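Long-range contact in molybdopterin biosynthesis moeA protein (Pyrococcus horikoshii, PDB 1WU2), which probably takes part in molybdenum cofactor biosynthesis, acting on molybdopterin as members of the MoeA family do: residues Val326-Ile331 with Ile348-Gly353. Numbering follows the deposited sequence.
Sequences VKVKAI and IYYENG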
loop_
_atom_site.group_PDB
_atom_site.type_symbol
_atom_site.label_atom_id
_atom_site.label_comp_id
_atom_site.label_asym_id
_atom_site.label_seq_id
_atom_site.Cartn_x
_atom_site.Cartn_y
_atom_site.Cartn_z
ATOM N N VAL A 326 2.600 -7.657 2.166
ATOM C CA VAL A 326 1.498 -8.427 2.729
ATOM C C VAL A 326 1.443 -9.802 2.078
ATOM O O VAL A 326 1.413 -9.907 0.853
ATOM C CB VAL A 326 0.140 -7.730 2.488
ATOM C CG1 VAL A 326 -0.944 -8.363 3.351
ATOM C CG2 VAL A 326 0.240 -6.233 2.755
ATOM N N LYS A 327 1.428 -10.848 2.901
ATOM C CA LYS A 327 1.231 -12.208 2.416
ATOM C C LYS A 327 -0.203 -12.659 2.681
ATOM O O LYS A 327 -0.725 -12.485 3.782
ATOM C CB LYS A 327 2.228 -13.165 3.069
ATOM C CG LYS A 327 3.615 -13.129 2.437
ATOM C CD LYS A 327 4.294 -14.499 2.457
ATOM C CE LYS A 327 5.626 -14.481 1.706
ATOM N NZ LYS A 327 6.439 -13.264 2.016
ATOM N N VAL A 328 -0.822 -13.245 1.659
ATOM C CA VAL A 328 -2.236 -13.603 1.676
ATOM C C VAL A 328 -2.434 -15.075 1.304
ATOM O O VAL A 328 -1.787 -15.586 0.389
ATOM C CB VAL A 328 -3.035 -12.715 0.693
ATOM C CG1 VAL A 328 -4.514 -13.075 0.705
ATOM C CG2 VAL A 328 -2.840 -11.242 1.027
ATOM N N LYS A 329 -3.333 -15.743 2.022
ATOM C CA LYS A 329 -3.717 -17.125 1.731
ATOM C C LYS A 329 -4.807 -17.124 0.658
ATOM O O LYS A 329 -5.765 -16.364 0.753
ATOM C CB LYS A 329 -4.230 -17.797 3.009
ATOM C CG LYS A 329 -4.660 -19.262 2.861
ATOM C CD LYS A 329 -5.652 -19.675 3.958
ATOM C CE LYS A 329 -5.135 -20.848 4.786
ATOM N NZ LYS A 329 -5.938 -21.054 6.026
ATOM N N ALA A 330 -4.663 -17.981 -0.349
ATOM C CA ALA A 330 -5.600 -18.015 -1.475
ATOM C C ALA A 330 -5.720 -19.403 -2.100
ATOM O O ALA A 330 -4.757 -20.160 -2.140
ATOM C CB ALA A 330 -5.184 -17.007 -2.529
ATOM N N ILE A 331 -6.913 -19.723 -2.594
ATOM C CA ILE A 331 -7.147 -20.963 -3.322
ATOM C C ILE A 331 -6.800 -20.729 -4.784
ATOM O O ILE A 331 -7.252 -19.765 -5.390
ATOM C CB ILE A 331 -8.615 -21.417 -3.172
ATOM C CG1 ILE A 331 -8.944 -21.668 -1.697
ATOM C CG2 ILE A 331 -8.883 -22.680 -4.003
ATOM C CD1 ILE A 331 -9.829 -20.604 -1.077
ATOM N N ILE A 348 -0.204 -13.131 -10.515
ATOM C CA ILE A 348 -1.512 -13.551 -10.020
ATOM C C ILE A 348 -2.465 -12.363 -9.977
ATOM O O ILE A 348 -2.068 -11.281 -9.577
ATOM C CB ILE A 348 -1.351 -14.094 -8.578
ATOM C CG1 ILE A 348 -0.436 -15.327 -8.542
ATOM C CG2 ILE A 348 -2.718 -14.380 -7.940
ATOM C CD1 ILE A 348 -0.956 -16.527 -9.296
ATOM N N TYR A 349 -3.720 -12.558 -10.376
ATOM C CA TYR A 349 -4.776 -11.616 -10.013
ATOM C C TYR A 349 -5.592 -12.213 -8.880
ATOM O O TYR A 349 -6.311 -13.193 -9.071
ATOM C CB TYR A 349 -5.694 -11.245 -11.180
ATOM C CG TYR A 349 -6.595 -10.074 -10.832
ATOM C CD1 TYR A 349 -7.915 -10.271 -10.428
ATOM C CD2 TYR A 349 -6.110 -8.772 -10.870
ATOM C CE1 TYR A 349 -8.731 -9.195 -10.091
ATOM C CE2 TYR A 349 -6.914 -7.693 -10.537
ATOM C CZ TYR A 349 -8.221 -7.906 -10.149
ATOM O OH TYR A 349 -9.008 -6.825 -9.822
ATOM N N TYR A 350 -5.463 -11.611 -7.703
ATOM C CA TYR A 350 -6.169 -12.045 -6.511
ATOM C C TYR A 350 -7.467 -11.259 -6.331
ATOM O O TYR A 350 -7.445 -10.028 -6.259
ATOM C CB TYR A 350 -5.284 -11.853 -5.276
ATOM C CG TYR A 350 -6.018 -12.112 -3.986
ATOM C CD1 TYR A 350 -6.211 -13.409 -3.521
ATOM C CD2 TYR A 350 -6.548 -11.061 -3.245
ATOM C CE1 TYR A 350 -6.901 -13.652 -2.344
ATOM C CE2 TYR A 350 -7.240 -11.292 -2.072
ATOM C CZ TYR A 350 -7.412 -12.589 -1.624
ATOM O OH TYR A 350 -8.101 -12.815 -0.459
ATOM N N GLU A 351 -8.587 -11.977 -6.269
ATOM C CA GLU A 351 -9.863 -11.417 -5.817
ATOM C C GLU A 351 -10.780 -12.505 -5.247
ATOM O O GLU A 351 -10.831 -13.625 -5.769
ATOM C CB GLU A 351 -10.573 -10.649 -6.944
ATOM C CG GLU A 351 -11.260 -11.515 -7.996
ATOM C CD GLU A 351 -11.974 -10.702 -9.061
ATOM O OE1 GLU A 351 -12.243 -9.503 -8.828
ATOM O OE2 GLU A 351 -12.268 -11.266 -10.138
ATOM N N ASN A 352 -11.502 -12.156 -4.180
ATOM C CA ASN A 352 -12.452 -13.058 -3.518
ATOM C C ASN A 352 -11.802 -14.352 -3.017
ATOM O O ASN A 352 -12.330 -15.442 -3.228
ATOM C CB ASN A 352 -13.635 -13.391 -4.443
ATOM C CG ASN A 352 -14.315 -12.155 -5.008
ATOM O OD1 ASN A 352 -15.013 -12.232 -6.021
ATOM N ND2 ASN A 352 -14.121 -11.010 -4.356
ATOM N N GLY A 353 -10.650 -14.217 -2.364
ATOM C CA GLY A 353 -9.913 -15.356 -1.841
ATOM C C GLY A 353 -9.423 -16.352 -2.882
ATOM O O GLY A 353 -9.185 -17.511 -2.552
HETATM O O HOH W 1 -7.732 -14.887 0.906
#
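The backbones of Ala330-Ile331 and Gly353 meet where strand 327-331 crosses strand 348-351 almost perpendicularly, the axes 92° apart and no nearer than 8.8 Å. Both belong to one mixed sheet, built largely from the MoeA C-terminal region (domain IV). After strand 348-351 the chain turns back in a tight hairpin turn at Asn352-Gly353, with phi and psi both positive at each residue, close to a type I' turn. The return strand 354-357 then runs parallel to strand 327-332: Ile331 N donates to Gly353 O at 3.2 Å, nearly straight (168° at the hydrogen), and Ile331 has a further backbone hydrogen bond with Ala355, within the parallel pairing.

Next to this bond, the Tyr350 ring lies between the two strands. Its CG lies anti to the backbone N (chi1 172°), which carries the ring out to Val328 and Ala330. Val328 CG1 sits 4.2 Å from the centroid of the Tyr350 ring in an off-centre CH-pi contact, closest to CZ at 3.7 Å, while Ala330 CB meets the ring edge near its plane, 3.8 Å from Tyr350 CE1. Beyond the ring, Tyr350 OH hydrogen-bonds to Lys327 O of the second subunit, and the reciprocal bond also forms; Val328 packs on Val328 of that subunit, placing this part of the contact in the dimer interface. A leucine in place of Tyr350 would probably leave that carbonyl without its hydroxyl partner and Val328 CG1 without its CH-pi partner. At the turn, Ile331 CD1 reaches back to within 3.5 Å of Gly353 O, the same oxygen that accepts the backbone bond.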